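Side-chain contacts in carbohydrate oxidase (Microdochium nivale, PDB 3RJA), which oxidises the C1 hydroxyl of mono-, oligo- and polysaccharides to lactones with its FAD cofactor, passing the electrons to oxygen to give hydrogen peroxide: residues A[110-115]-A[138-143]; A[158-163]-A[186-191]; A[212-217]-A[268-273]; A[245-250]-A[272-277]. One frame throughout, in Å; residues are numbered along the deposited sequence.

Interaction 1 (A[110-115]-A[138-143]). With ZN (zinc ion), chain D; FAD (flavin-adenine dinucleotide), chain B.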
loop_
_atom_site.group_PDB
_atom_site.type_symbol
_atom_site.label_atom_id
_atom_site.label_comp_id
_atom_site.label_asym_id
_atom_site.label_seq_id
_atom_site.Cartn_x
_atom_site.Cartn_y
_atom_site.Cartn_z
ATOM N N ALA A 110 -7.324 12.911 0.533
ATOM C CA ALA A 110 -6.067 13.386 -0.071
ATOM C C ALA A 110 -5.290 12.234 -0.650
ATOM O O ALA A 110 -5.047 11.206 0.044
ATOM C CB ALA A 110 -5.202 14.075 0.959
ATOM N N ARG A 111 -4.885 12.396 -1.903
ATOM C CA ARG A 111 -3.995 11.435 -2.559
ATOM C C ARG A 111 -2.510 11.750 -2.328
ATOM O O ARG A 111 -2.134 12.906 -2.064
ATOM C CB ARG A 111 -4.323 11.321 -4.064
ATOM C CG ARG A 111 -5.736 10.729 -4.306
ATOM C CD ARG A 111 -6.268 11.055 -5.734
ATOM N NE ARG A 111 -7.692 10.755 -5.898
ATOM C CZ ARG A 111 -8.170 9.569 -6.298
ATOM N NH1 ARG A 111 -7.339 8.568 -6.566
ATOM N NH2 ARG A 111 -9.485 9.397 -6.448
ATOM N N LEU A 112 -1.668 10.719 -2.427
ATOM C CA LEU A 112 -0.254 10.834 -2.075
ATOM C C LEU A 112 0.430 11.998 -2.800
ATOM O O LEU A 112 1.146 12.779 -2.184
ATOM C CB LEU A 112 0.512 9.522 -2.341
ATOM C CG LEU A 112 0.083 8.288 -1.542
ATOM C CD1 LEU A 112 1.106 7.201 -1.692
ATOM C CD2 LEU A 112 -0.134 8.563 -0.022
ATOM N N GLY A 113 0.225 12.104 -4.112
ATOM C CA GLY A 113 0.875 13.191 -4.869
ATOM C C GLY A 113 0.420 14.544 -4.366
ATOM O O GLY A 113 1.223 15.473 -4.273
ATOM N N HIS A 114 -0.871 14.663 -4.035
ATOM C CA HIS A 114 -1.412 15.928 -3.530
ATOM C C HIS A 114 -0.888 16.245 -2.111
ATOM O O HIS A 114 -0.446 17.370 -1.837
ATOM C CB HIS A 114 -2.946 15.910 -3.591
ATOM C CG HIS A 114 -3.610 17.071 -2.908
ATOM N ND1 HIS A 114 -3.606 18.348 -3.424
ATOM C CD2 HIS A 114 -4.311 17.137 -1.751
ATOM C CE1 HIS A 114 -4.277 19.153 -2.621
ATOM N NE2 HIS A 114 -4.703 18.446 -1.590
ATOM N N LEU A 115 -0.948 15.252 -1.225
ATOM C CA LEU A 115 -0.353 15.347 0.116
ATOM C C LEU A 115 1.094 15.834 0.006
ATOM O O LEU A 115 1.486 16.807 0.670
ATOM C CB LEU A 115 -0.393 13.974 0.812
ATOM C CG LEU A 115 0.364 13.891 2.135
ATOM C CD1 LEU A 115 -0.300 14.843 3.170
ATOM C CD2 LEU A 115 0.433 12.420 2.649
ATOM N N SER A 138 -5.849 7.214 2.889
ATOM C CA SER A 138 -6.467 6.371 3.928
ATOM C C SER A 138 -6.187 4.891 3.762
ATOM O O SER A 138 -5.736 4.278 4.698
ATOM C CB SER A 138 -7.964 6.636 4.123
ATOM O OG SER A 138 -8.171 7.983 4.478
ATOM N N GLY A 139 -6.459 4.312 2.589
ATOM C CA GLY A 139 -6.097 2.900 2.369
ATOM C C GLY A 139 -4.617 2.621 2.560
ATOM O O GLY A 139 -4.225 1.592 3.121
ATOM N N HIS A 140 -3.791 3.546 2.095
ATOM C CA HIS A 140 -2.333 3.402 2.112
ATOM C C HIS A 140 -1.795 3.393 3.543
ATOM O O HIS A 140 -1.134 2.427 3.957
ATOM C CB HIS A 140 -1.691 4.544 1.318
ATOM C CG HIS A 140 -0.219 4.381 1.044
ATOM N ND1 HIS A 140 0.273 3.453 0.149
ATOM C CD2 HIS A 140 0.854 5.092 1.484
ATOM C CE1 HIS A 140 1.591 3.588 0.059
ATOM N NE2 HIS A 140 1.968 4.560 0.880
ATOM N N PHE A 141 -2.089 4.460 4.286
ATOM C CA PHE A 141 -1.567 4.606 5.647
ATOM C C PHE A 141 -2.181 3.583 6.620
ATOM O O PHE A 141 -1.530 3.162 7.564
ATOM C CB PHE A 141 -1.806 6.037 6.166
ATOM C CG PHE A 141 -0.849 7.086 5.614
ATOM C CD1 PHE A 141 -0.769 7.362 4.233
ATOM C CD2 PHE A 141 -0.043 7.821 6.493
ATOM C CE1 PHE A 141 0.100 8.348 3.754
ATOM C CE2 PHE A 141 0.835 8.803 6.031
ATOM C CZ PHE A 141 0.893 9.082 4.645
ATOM N N ALA A 142 -3.438 3.195 6.400
ATOM C CA ALA A 142 -4.116 2.303 7.353
ATOM C C ALA A 142 -3.501 0.903 7.384
ATOM O O ALA A 142 -3.772 0.126 8.321
ATOM C CB ALA A 142 -5.620 2.214 7.038
ATOM N N HIS A 143 -2.735 0.565 6.336
ATOM C CA HIS A 143 -2.254 -0.805 6.167
ATOM C C HIS A 143 -0.739 -0.893 6.000
ATOM O O HIS A 143 -0.222 -1.961 5.728
ATOM C CB HIS A 143 -2.992 -1.538 5.019
ATOM C CG HIS A 143 -4.489 -1.498 5.146
ATOM N ND1 HIS A 143 -5.276 -0.568 4.481
ATOM C CD2 HIS A 143 -5.336 -2.225 5.918
ATOM C CE1 HIS A 143 -6.546 -0.758 4.810
ATOM N NE2 HIS A 143 -6.604 -1.744 5.698
HETATM ZN ZN ZN D . -3.071 19.638 -4.857
HETATM P PA FAD B . -9.194 2.393 -1.355
HETATM O O1A FAD B . -10.006 3.660 -1.394
HETATM O O2A FAD B . -9.552 1.376 -2.408
HETATM O O5B FAD B . -9.357 1.718 0.092
HETATM C C5B FAD B . -8.491 0.656 0.475
HETATM C C4B FAD B . -9.023 0.034 1.778
HETATM O O4B FAD B . -8.962 1.000 2.829
HETATM C C3B FAD B . -10.483 -0.404 1.677
HETATM O O3B FAD B . -10.700 -1.484 2.588
HETATM C C2B FAD B . -11.206 0.829 2.209
HETATM O O2B FAD B . -12.515 0.628 2.689
HETATM C C1B FAD B . -10.252 1.253 3.317
HETATM N N9A FAD B . -10.387 2.682 3.581
HETATM C C8A FAD B . -10.396 3.729 2.664
HETATM N N7A FAD B . -10.546 4.880 3.374
HETATM C C5A FAD B . -10.604 4.585 4.682
HETATM C C6A FAD B . -10.755 5.390 5.816
HETATM N N6A FAD B . -10.852 6.734 5.705
HETATM N N1A FAD B . -10.765 4.769 7.053
HETATM C C2A FAD B . -10.674 3.386 7.159
HETATM N N3A FAD B . -10.565 2.584 6.040
HETATM C C4A FAD B . -10.519 3.196 4.824
HETATM N N1 FAD B . 1.462 0.363 -1.945
HETATM C C2 FAD B . 2.652 0.587 -1.243
HETATM O O2 FAD B . 2.791 0.224 -0.069
HETATM N N3 FAD B . 3.653 1.296 -1.901
HETATM C C4 FAD B . 3.528 1.889 -3.143
HETATM O O4 FAD B . 4.439 2.609 -3.612
HETATM C C4X FAD B . 2.262 1.576 -3.875
HETATM N N5 FAD B . 2.052 2.079 -5.080
HETATM C C5X FAD B . 0.858 1.901 -5.738
HETATM C C6 FAD B . 0.616 2.525 -6.988
HETATM C C7 FAD B . -0.627 2.463 -7.591
HETATM C C7M FAD B . -0.874 3.133 -8.959
HETATM C C8 FAD B . -1.701 1.873 -6.883
HETATM C C8M FAD B . -3.088 1.802 -7.490
HETATM C C9 FAD B . -1.467 1.200 -5.693
HETATM C C9A FAD B . -0.196 1.220 -5.084
HETATM N N10 FAD B . 0.038 0.666 -3.802
HETATM C C10 FAD B . 1.289 0.752 -3.209
HETATM C "C1'" FAD B . -1.069 -0.072 -3.111
HETATM C "C2'" FAD B . -1.794 0.845 -2.135
HETATM O "O2'" FAD B . -0.978 1.049 -0.989
HETATM C "C3'" FAD B . -3.085 0.199 -1.684
HETATM O "O3'" FAD B . -3.857 -0.178 -2.804
HETATM C "C4'" FAD B . -3.858 1.170 -0.775
HETATM O "O4'" FAD B . -4.677 0.436 0.083
HETATM C "C5'" FAD B . -4.670 2.182 -1.587
HETATM O "O5'" FAD B . -5.332 3.059 -0.718
HETATM P P FAD B . -6.640 3.854 -1.262
HETATM O O1P FAD B . -7.138 4.810 -0.221
HETATM O O2P FAD B . -6.307 4.528 -2.594
HETATM O O3P FAD B . -7.609 2.609 -1.530
HETATM O O HOH W 1 -1.887 21.290 -4.107
HETATM O O HOH W 2 -4.620 20.346 -6.061
#
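L112 forks over two aromatic side chains of helix 137-142. Its CD1 lies above one face of the H140 imidazole, 3.9 Å from the ring centroid and 14° off the normal, a CH-pi contact. The other branch, CD2, comes to the edge of the F141 ring, 3.8 Å from F141 CE1 and in the ring plane. L115 arrives from the opposite direction to F141, with its CD2 3.9 Å from F141 CZ.

H140 ND1 hydrogen-bonds the ribityl hydroxyl, FAD O2', at 2.9 Å, while H140 NE2 bonds to G130 N. With CG anti to the backbone N (chi1 -169°), the imidazole stands between L112 and the flavin end of FAD. Just before it in the helix, G139 N donates to FAD O1P at 2.9 Å; a side chain there would run into the cofactor. H143 ND1 in turn holds G139 O (2.8 Å), bonding in the carbonyl plane on a lone pair. Further out, H114, well away from helix 137-142, binds zinc through ND1, with D309 and two waters among the other ligands.

The chemistry is divided: one methyl of L112 covers a face of H140 while bonds to both nitrogens fix its rotation, so the apolar packing probably helps to hold a cofactor-binding ring in place.

Interaction 2 (A[158-163]-A[186-191])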
loop_
_atom_site.group_PDB
_atom_site.type_symbol
_atom_site.label_atom_id
_atom_site.label_comp_id
_atom_site.label_asym_id
_atom_site.label_seq_id
_atom_site.Cartn_x
_atom_site.Cartn_y
_atom_site.Cartn_z
ATOM N N ASP A 158 4.030 4.664 10.028
ATOM C CA ASP A 158 4.907 5.102 11.107
ATOM C C ASP A 158 4.914 6.632 11.328
ATOM O O ASP A 158 5.366 7.088 12.363
ATOM C CB ASP A 158 6.315 4.557 10.867
ATOM C CG ASP A 158 6.362 3.029 10.916
ATOM O OD1 ASP A 158 5.600 2.442 11.737
ATOM O OD2 ASP A 158 7.139 2.427 10.117
ATOM N N SER A 159 4.398 7.417 10.381
ATOM C CA SER A 159 4.226 8.857 10.611
ATOM C C SER A 159 2.957 9.188 11.435
ATOM O O SER A 159 2.778 10.306 11.869
ATOM C CB SER A 159 4.145 9.601 9.257
ATOM O OG SER A 159 2.858 9.412 8.703
ATOM N N VAL A 160 2.065 8.219 11.602
ATOM C CA VAL A 160 0.768 8.471 12.221
ATOM C C VAL A 160 0.921 8.627 13.736
ATOM O O VAL A 160 1.359 7.689 14.429
ATOM C CB VAL A 160 -0.261 7.332 11.894
ATOM C CG1 VAL A 160 -1.607 7.586 12.563
ATOM C CG2 VAL A 160 -0.425 7.125 10.354
ATOM N N VAL A 161 0.572 9.804 14.243
ATOM C CA VAL A 161 0.608 10.076 15.699
ATOM C C VAL A 161 -0.795 10.262 16.276
ATOM O O VAL A 161 -0.963 10.340 17.497
ATOM C CB VAL A 161 1.509 11.284 16.072
ATOM C CG1 VAL A 161 2.953 10.991 15.658
ATOM C CG2 VAL A 161 0.999 12.613 15.414
ATOM N N GLY A 162 -1.801 10.341 15.412
ATOM C CA GLY A 162 -3.188 10.333 15.885
ATOM C C GLY A 162 -4.216 10.261 14.762
ATOM O O GLY A 162 -3.889 10.515 13.596
ATOM N N VAL A 163 -5.455 9.914 15.117
ATOM C CA VAL A 163 -6.559 9.912 14.156
ATOM C C VAL A 163 -7.851 10.347 14.835
ATOM O O VAL A 163 -8.022 10.162 16.049
ATOM C CB VAL A 163 -6.785 8.515 13.475
ATOM C CG1 VAL A 163 -5.703 8.232 12.409
ATOM C CG2 VAL A 163 -6.845 7.367 14.517
ATOM N N GLY A 186 -4.785 -0.890 16.223
ATOM C CA GLY A 186 -5.490 -1.469 15.089
ATOM C C GLY A 186 -5.524 -0.579 13.863
ATOM O O GLY A 186 -5.420 -1.073 12.737
ATOM N N ILE A 187 -5.678 0.738 14.061
ATOM C CA ILE A 187 -5.748 1.640 12.919
ATOM C C ILE A 187 -4.409 1.593 12.171
ATOM O O ILE A 187 -4.373 1.642 10.918
ATOM C CB ILE A 187 -6.096 3.097 13.335
ATOM C CG1 ILE A 187 -7.541 3.210 13.857
ATOM C CG2 ILE A 187 -5.812 4.106 12.228
ATOM C CD1 ILE A 187 -8.649 2.858 12.899
ATOM N N LYS A 188 -3.331 1.449 12.942
ATOM C CA LYS A 188 -1.986 1.437 12.381
ATOM C C LYS A 188 -1.548 0.078 11.833
ATOM O O LYS A 188 -0.649 -0.581 12.372
ATOM C CB LYS A 188 -0.965 2.042 13.352
ATOM C CG LYS A 188 -1.170 3.537 13.547
ATOM C CD LYS A 188 -0.210 4.165 14.576
ATOM C CE LYS A 188 1.233 4.032 14.085
ATOM N NZ LYS A 188 2.131 4.809 14.925
ATOM N N GLY A 189 -2.201 -0.327 10.739
ATOM C CA GLY A 189 -1.822 -1.532 10.001
ATOM C C GLY A 189 -3.006 -2.367 9.540
ATOM O O GLY A 189 -2.877 -3.205 8.643
ATOM N N ALA A 190 -4.167 -2.138 10.151
ATOM C CA ALA A 190 -5.356 -2.898 9.813
ATOM C C ALA A 190 -6.559 -1.976 9.835
ATOM O O ALA A 190 -7.678 -2.409 10.098
ATOM C CB ALA A 190 -5.527 -4.114 10.809
ATOM N N GLY A 191 -6.319 -0.702 9.487
ATOM C CA GLY A 191 -7.233 0.396 9.775
ATOM C C GLY A 191 -8.611 0.297 9.152
ATOM O O GLY A 191 -9.580 0.842 9.695
HETATM O O HOH W 3 4.891 3.540 14.282
#
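I187 CG2 is wedged against both methyls of V163, 4.1 Å from V163 CG2, and the two side chains cross at a slant; this buried apolar pair is the packed part of the contact. V197 and W200 add to the packing around V163, and F141 and L202 to that around V160. From V160 the contact passes to its solvent side: the aliphatic chain of K188 slides past the valine in the opposite direction, with K188 CD 4.2 Å from V160 CB and K188 CG equally near V160 CG1.

The strand 160-166 belongs to the antiparallel sheet of the FAD-binding region, where it pairs with 172-176 and with 196-206; helix 181-190 follows that hairpin in the chain and lays I187 and K188 over the strand. A classic beta bulge, V161 and G162 both facing K201, lies between the two valines that meet the helix.

Toward solvent the fit slackens and water takes over. A bend at chi3 (63°) turns the end of K188 back to the strand, and K188 NZ donates to V160 O at 3.0 Å, lying in the carbonyl plane with a C=O...N angle of 154°. Water 3 accepts from K188 NZ (3.1 Å) and donates to D158 OD1 (2.9 Å). The two charged groups do not touch, K188 NZ and D158 OD1 being 5.3 Å apart, and D158 OD1 forms its salt bridge with R380 instead.

Interaction 3 (A[212-217]-A[268-273])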
loop_
_atom_site.group_PDB
_atom_site.type_symbol
_atom_site.label_atom_id
_atom_site.label_comp_id
_atom_site.label_asym_id
_atom_site.label_seq_id
_atom_site.Cartn_x
_atom_site.Cartn_y
_atom_site.Cartn_z
ATOM N N THR A 212 19.852 11.196 -4.295
ATOM C CA THR A 212 20.371 10.614 -5.513
ATOM C C THR A 212 19.523 9.409 -5.949
ATOM O O THR A 212 19.372 8.411 -5.214
ATOM C CB THR A 212 21.830 10.148 -5.318
ATOM O OG1 THR A 212 22.644 11.270 -4.996
ATOM C CG2 THR A 212 22.358 9.508 -6.577
ATOM N N ARG A 213 18.993 9.506 -7.152
ATOM C CA ARG A 213 18.353 8.374 -7.771
ATOM C C ARG A 213 19.422 7.525 -8.432
ATOM O O ARG A 213 20.297 8.043 -9.112
ATOM C CB ARG A 213 17.348 8.804 -8.819
ATOM C CG ARG A 213 16.867 7.639 -9.672
ATOM C CD ARG A 213 15.594 8.000 -10.420
ATOM N NE ARG A 213 15.111 6.804 -11.094
ATOM C CZ ARG A 213 13.894 6.657 -11.595
ATOM N NH1 ARG A 213 12.998 7.632 -11.499
ATOM N NH2 ARG A 213 13.574 5.516 -12.187
ATOM N N PHE A 214 19.330 6.215 -8.233
ATOM C CA PHE A 214 20.307 5.322 -8.807
ATOM C C PHE A 214 19.647 4.104 -9.413
ATOM O O PHE A 214 18.460 3.822 -9.152
ATOM C CB PHE A 214 21.380 4.947 -7.765
ATOM C CG PHE A 214 20.866 4.162 -6.599
ATOM C CD1 PHE A 214 20.849 2.767 -6.639
ATOM C CD2 PHE A 214 20.442 4.804 -5.452
ATOM C CE1 PHE A 214 20.429 2.014 -5.538
ATOM C CE2 PHE A 214 19.999 4.081 -4.360
ATOM C CZ PHE A 214 19.982 2.682 -4.391
ATOM N N GLY A 215 20.420 3.390 -10.233
ATOM C CA GLY A 215 19.903 2.270 -10.982
ATOM C C GLY A 215 21.048 1.393 -11.464
ATOM O O GLY A 215 22.142 1.906 -11.749
ATOM N N VAL A 216 20.792 0.082 -11.528
ATOM C CA VAL A 216 21.758 -0.896 -12.031
ATOM C C VAL A 216 21.046 -1.893 -12.944
ATOM O O VAL A 216 20.149 -2.608 -12.497
ATOM C CB VAL A 216 22.440 -1.701 -10.875
ATOM C CG1 VAL A 216 23.432 -2.710 -11.449
ATOM C CG2 VAL A 216 23.126 -0.752 -9.868
ATOM N N THR A 217 21.433 -1.930 -14.217
ATOM C CA THR A 217 20.970 -2.969 -15.126
ATOM C C THR A 217 21.732 -4.250 -14.788
ATOM O O THR A 217 22.950 -4.302 -14.940
ATOM C CB THR A 217 21.250 -2.551 -16.580
ATOM O OG1 THR A 217 20.837 -1.193 -16.766
ATOM C CG2 THR A 217 20.512 -3.440 -17.572
ATOM N N GLU A 268 28.329 10.478 -4.946
ATOM C CA GLU A 268 29.613 9.871 -4.544
ATOM C C GLU A 268 29.427 9.062 -3.259
ATOM O O GLU A 268 30.017 7.990 -3.111
ATOM C CB GLU A 268 30.715 10.940 -4.361
ATOM C CG GLU A 268 31.116 11.721 -5.654
ATOM C CD GLU A 268 30.017 12.675 -6.217
ATOM O OE1 GLU A 268 29.159 13.213 -5.460
ATOM O OE2 GLU A 268 30.026 12.896 -7.448
ATOM N N GLN A 269 28.609 9.582 -2.330
ATOM C CA GLN A 269 28.280 8.842 -1.111
ATOM C C GLN A 269 27.471 7.592 -1.458
ATOM O O GLN A 269 27.672 6.534 -0.858
ATOM C CB GLN A 269 27.506 9.703 -0.128
ATOM C CG GLN A 269 28.340 10.773 0.538
ATOM C CD GLN A 269 27.513 11.854 1.180
ATOM O OE1 GLN A 269 26.451 12.235 0.685
ATOM N NE2 GLN A 269 28.012 12.380 2.286
ATOM N N TRP A 270 26.574 7.704 -2.439
ATOM C CA TRP A 270 25.814 6.525 -2.861
ATOM C C TRP A 270 26.774 5.419 -3.314
ATOM O O TRP A 270 26.718 4.276 -2.812
ATOM C CB TRP A 270 24.755 6.818 -3.964
ATOM C CG TRP A 270 24.289 5.496 -4.530
ATOM C CD1 TRP A 270 23.496 4.569 -3.902
ATOM C CD2 TRP A 270 24.702 4.901 -5.758
ATOM N NE1 TRP A 270 23.354 3.444 -4.685
ATOM C CE2 TRP A 270 24.085 3.619 -5.832
ATOM C CE3 TRP A 270 25.510 5.332 -6.824
ATOM C CZ2 TRP A 270 24.251 2.776 -6.921
ATOM C CZ3 TRP A 270 25.674 4.501 -7.915
ATOM C CH2 TRP A 270 25.044 3.228 -7.965
ATOM N N ARG A 271 27.646 5.757 -4.267
ATOM C CA ARG A 271 28.552 4.771 -4.851
ATOM C C ARG A 271 29.391 4.064 -3.783
ATOM O O ARG A 271 29.475 2.834 -3.768
ATOM C CB ARG A 271 29.433 5.387 -5.951
ATOM C CG ARG A 271 30.340 4.388 -6.653
ATOM C CD ARG A 271 29.495 3.332 -7.360
ATOM N NE ARG A 271 30.249 2.366 -8.160
ATOM C CZ ARG A 271 30.336 2.397 -9.489
ATOM N NH1 ARG A 271 29.756 3.374 -10.184
ATOM N NH2 ARG A 271 31.019 1.454 -10.133
ATOM N N ALA A 272 29.975 4.836 -2.873
ATOM C CA ALA A 272 30.760 4.269 -1.789
ATOM C C ALA A 272 29.885 3.322 -0.960
ATOM O O ALA A 272 30.302 2.230 -0.627
ATOM C CB ALA A 272 31.342 5.373 -0.906
ATOM N N ALA A 273 28.659 3.748 -0.656
ATOM C CA ALA A 273 27.744 2.951 0.171
ATOM C C ALA A 273 27.274 1.656 -0.521
ATOM O O ALA A 273 27.057 0.643 0.143
ATOM C CB ALA A 273 26.542 3.804 0.603
#
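T212 OG1 is hydrogen-bonded to G265 O, and the methyl is left to face the helix, T212 CG2 lying 4.5 Å from W270 CB. The main contact is the ring stack beside it. F214 and the five-membered ring of W270 lie face to face, centroids 3.7 Å apart and planes 24° from parallel. W270 NE1 sits over the middle of the phenyl ring, 3.2 Å from F214 CG. F214 CB makes a CH-pi contact over the face of the six-membered ring, 3.7 Å from its centroid, so the indole is overlaid along much of its length. F214 reaches it with CG between the backbone N and carbonyl carbon (chi1 65°). A leucine in place of F214 would probably lose the stack and leave part of the indole face without its flat partner. V287 and T290 of the adjoining strand also touch W270. The stack joins helix 267-278 to strand 211-217 in the large antiparallel sheet backed by helices, the arrangement of the substrate-binding domain in berberine-bridge-type flavin oxidases.

Interaction 4 (A[245-250]-A[272-277])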
loop_
_atom_site.group_PDB
_atom_site.type_symbol
_atom_site.label_atom_id
_atom_site.label_comp_id
_atom_site.label_asym_id
_atom_site.label_seq_id
_atom_site.Cartn_x
_atom_site.Cartn_y
_atom_site.Cartn_z
ATOM N N VAL A 245 20.139 4.111 2.158
ATOM C CA VAL A 245 19.898 3.471 0.866
ATOM C C VAL A 245 18.525 2.805 0.838
ATOM O O VAL A 245 18.160 2.057 1.734
ATOM C CB VAL A 245 21.043 2.532 0.418
ATOM C CG1 VAL A 245 20.891 1.128 0.998
ATOM C CG2 VAL A 245 21.098 2.470 -1.093
ATOM N N ASN A 246 17.746 3.135 -0.193
ATOM C CA ASN A 246 16.385 2.587 -0.340
ATOM C C ASN A 246 16.331 1.953 -1.696
ATOM O O ASN A 246 16.624 2.635 -2.702
ATOM C CB ASN A 246 15.311 3.684 -0.281
ATOM C CG ASN A 246 15.422 4.562 0.939
ATOM O OD1 ASN A 246 14.649 4.419 1.887
ATOM N ND2 ASN A 246 16.366 5.489 0.918
ATOM N N PHE A 247 16.010 0.669 -1.782
ATOM C CA PHE A 247 15.994 0.091 -3.132
ATOM C C PHE A 247 15.176 -1.178 -3.266
ATOM O O PHE A 247 14.705 -1.763 -2.260
ATOM C CB PHE A 247 17.444 -0.102 -3.668
ATOM C CG PHE A 247 18.190 -1.297 -3.076
ATOM C CD1 PHE A 247 18.704 -1.260 -1.786
ATOM C CD2 PHE A 247 18.394 -2.436 -3.836
ATOM C CE1 PHE A 247 19.430 -2.358 -1.253
ATOM C CE2 PHE A 247 19.113 -3.561 -3.311
ATOM C CZ PHE A 247 19.624 -3.508 -2.033
ATOM N N ARG A 248 15.071 -1.607 -4.514
ATOM C CA ARG A 248 14.424 -2.873 -4.868
ATOM C C ARG A 248 15.014 -3.475 -6.146
ATOM O O ARG A 248 15.675 -2.786 -6.913
ATOM C CB ARG A 248 12.903 -2.693 -5.024
ATOM C CG ARG A 248 12.428 -1.539 -5.950
ATOM C CD ARG A 248 10.955 -1.780 -6.362
ATOM N NE ARG A 248 10.253 -0.597 -6.854
ATOM C CZ ARG A 248 9.251 0.003 -6.207
ATOM N NH1 ARG A 248 8.664 1.066 -6.742
ATOM N NH2 ARG A 248 8.831 -0.456 -5.031
ATOM N N ILE A 249 14.779 -4.769 -6.352
ATOM C CA ILE A 249 15.000 -5.401 -7.657
ATOM C C ILE A 249 13.637 -5.412 -8.333
ATOM O O ILE A 249 12.629 -5.793 -7.716
ATOM C CB ILE A 249 15.470 -6.870 -7.562
ATOM C CG1 ILE A 249 16.775 -6.990 -6.772
ATOM C CG2 ILE A 249 15.627 -7.506 -8.971
ATOM C CD1 ILE A 249 17.004 -8.392 -6.161
ATOM N N GLY A 250 13.599 -5.000 -9.599
ATOM C CA GLY A 250 12.372 -5.014 -10.372
ATOM C C GLY A 250 12.672 -5.521 -11.769
ATOM O O GLY A 250 13.761 -5.293 -12.272
ATOM N N ALA A 272 29.975 4.836 -2.873
ATOM C CA ALA A 272 30.760 4.269 -1.789
ATOM C C ALA A 272 29.885 3.322 -0.960
ATOM O O ALA A 272 30.302 2.230 -0.627
ATOM C CB ALA A 272 31.342 5.373 -0.906
ATOM N N ALA A 273 28.659 3.748 -0.656
ATOM C CA ALA A 273 27.744 2.951 0.171
ATOM C C ALA A 273 27.274 1.656 -0.521
ATOM O O ALA A 273 27.057 0.643 0.143
ATOM C CB ALA A 273 26.542 3.804 0.603
ATOM N N PHE A 274 27.123 1.705 -1.846
ATOM C CA PHE A 274 26.580 0.580 -2.636
ATOM C C PHE A 274 27.667 -0.352 -3.135
ATOM O O PHE A 274 27.370 -1.480 -3.537
ATOM C CB PHE A 274 25.771 1.093 -3.855
ATOM C CG PHE A 274 24.547 0.288 -4.144
ATOM C CD1 PHE A 274 23.475 0.268 -3.237
ATOM C CD2 PHE A 274 24.469 -0.500 -5.287
ATOM C CE1 PHE A 274 22.333 -0.503 -3.488
ATOM C CE2 PHE A 274 23.331 -1.271 -5.570
ATOM C CZ PHE A 274 22.257 -1.272 -4.666
ATOM N N GLN A 275 28.922 0.104 -3.085
ATOM C CA GLN A 275 30.064 -0.667 -3.634
ATOM C C GLN A 275 30.182 -2.121 -3.130
ATOM O O GLN A 275 30.502 -3.004 -3.936
ATOM C CB GLN A 275 31.404 0.084 -3.439
ATOM C CG GLN A 275 32.552 -0.407 -4.385
ATOM C CD GLN A 275 32.203 -0.256 -5.868
ATOM O OE1 GLN A 275 31.776 0.808 -6.301
ATOM N NE2 GLN A 275 32.387 -1.314 -6.640
ATOM N N PRO A 276 29.931 -2.367 -1.817
ATOM C CA PRO A 276 29.975 -3.729 -1.305
ATOM C C PRO A 276 29.052 -4.660 -2.056
ATOM O O PRO A 276 29.389 -5.825 -2.204
ATOM C CB PRO A 276 29.539 -3.575 0.172
ATOM C CG PRO A 276 30.043 -2.207 0.543
ATOM C CD PRO A 276 29.749 -1.389 -0.712
ATOM N N LEU A 277 27.919 -4.147 -2.549
ATOM C CA LEU A 277 26.970 -4.945 -3.322
ATOM C C LEU A 277 27.455 -5.117 -4.762
ATOM O O LEU A 277 27.445 -6.245 -5.299
ATOM C CB LEU A 277 25.565 -4.320 -3.321
ATOM C CG LEU A 277 24.474 -5.100 -4.121
ATOM C CD1 LEU A 277 24.552 -6.614 -3.878
ATOM C CD2 LEU A 277 23.033 -4.589 -3.784
#
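F274 drives its edge into the face of F247, a T-shaped pair with centroids 5.2 Å apart and planes at 83°. F274 CE1 and CZ sit above the phenyl, CE1 over its centre and 4.1 Å from F247 CD1. The F274 side chain also passes V245 at about a right angle; V245, modelled in two conformers, brings CG2 to 3.9 Å from F274 CD1 in one of them, so this touch is less certain.

F247 stands up from the strand with CG in the crowded position between N and carbonyl carbon (chi1 76°), which presents its face to the helix. Its far end is met by L277 from the opposite direction, L277 CD2 being 4.0 Å from F247 CZ.

Helix 267-278 thus lies on one face of the large antiparallel sheet, its segment 272-277 running at 41° to strand 245-250, the axes 10.7 Å apart at closest. Trading F247 for an alanine is likely to leave the F274 edge without a ring face and L277 CD2 without its neighbour. Y236 of helix 223-239 touches V245, F247, F274 and L277 alike. R248, next along the strand and modelled in two conformers, belongs to the pocket of the substrate analogue.

Overall arrangement
All four contacts are largely buried, but they divide between two parts of the fold. Interactions 1 and 2 lie nearer the chain centre, in the FAD-binding region, with centres 12 Å apart; they touch through F141 on S159 and a probable hydrogen bond between A142 O and G191 N. Interactions 3 and 4 are farther out, share helix 267-278 and reach the same sheet, F214 also packing on V245 and F274. Chemistry follows place: interaction 1 combines apolar packing with cofactor bonds, interaction 2 adds a lysine and water on its partly exposed side, whereas interactions 3 and 4 rely on aromatic rings, stacked in one and edge-to-face in the other.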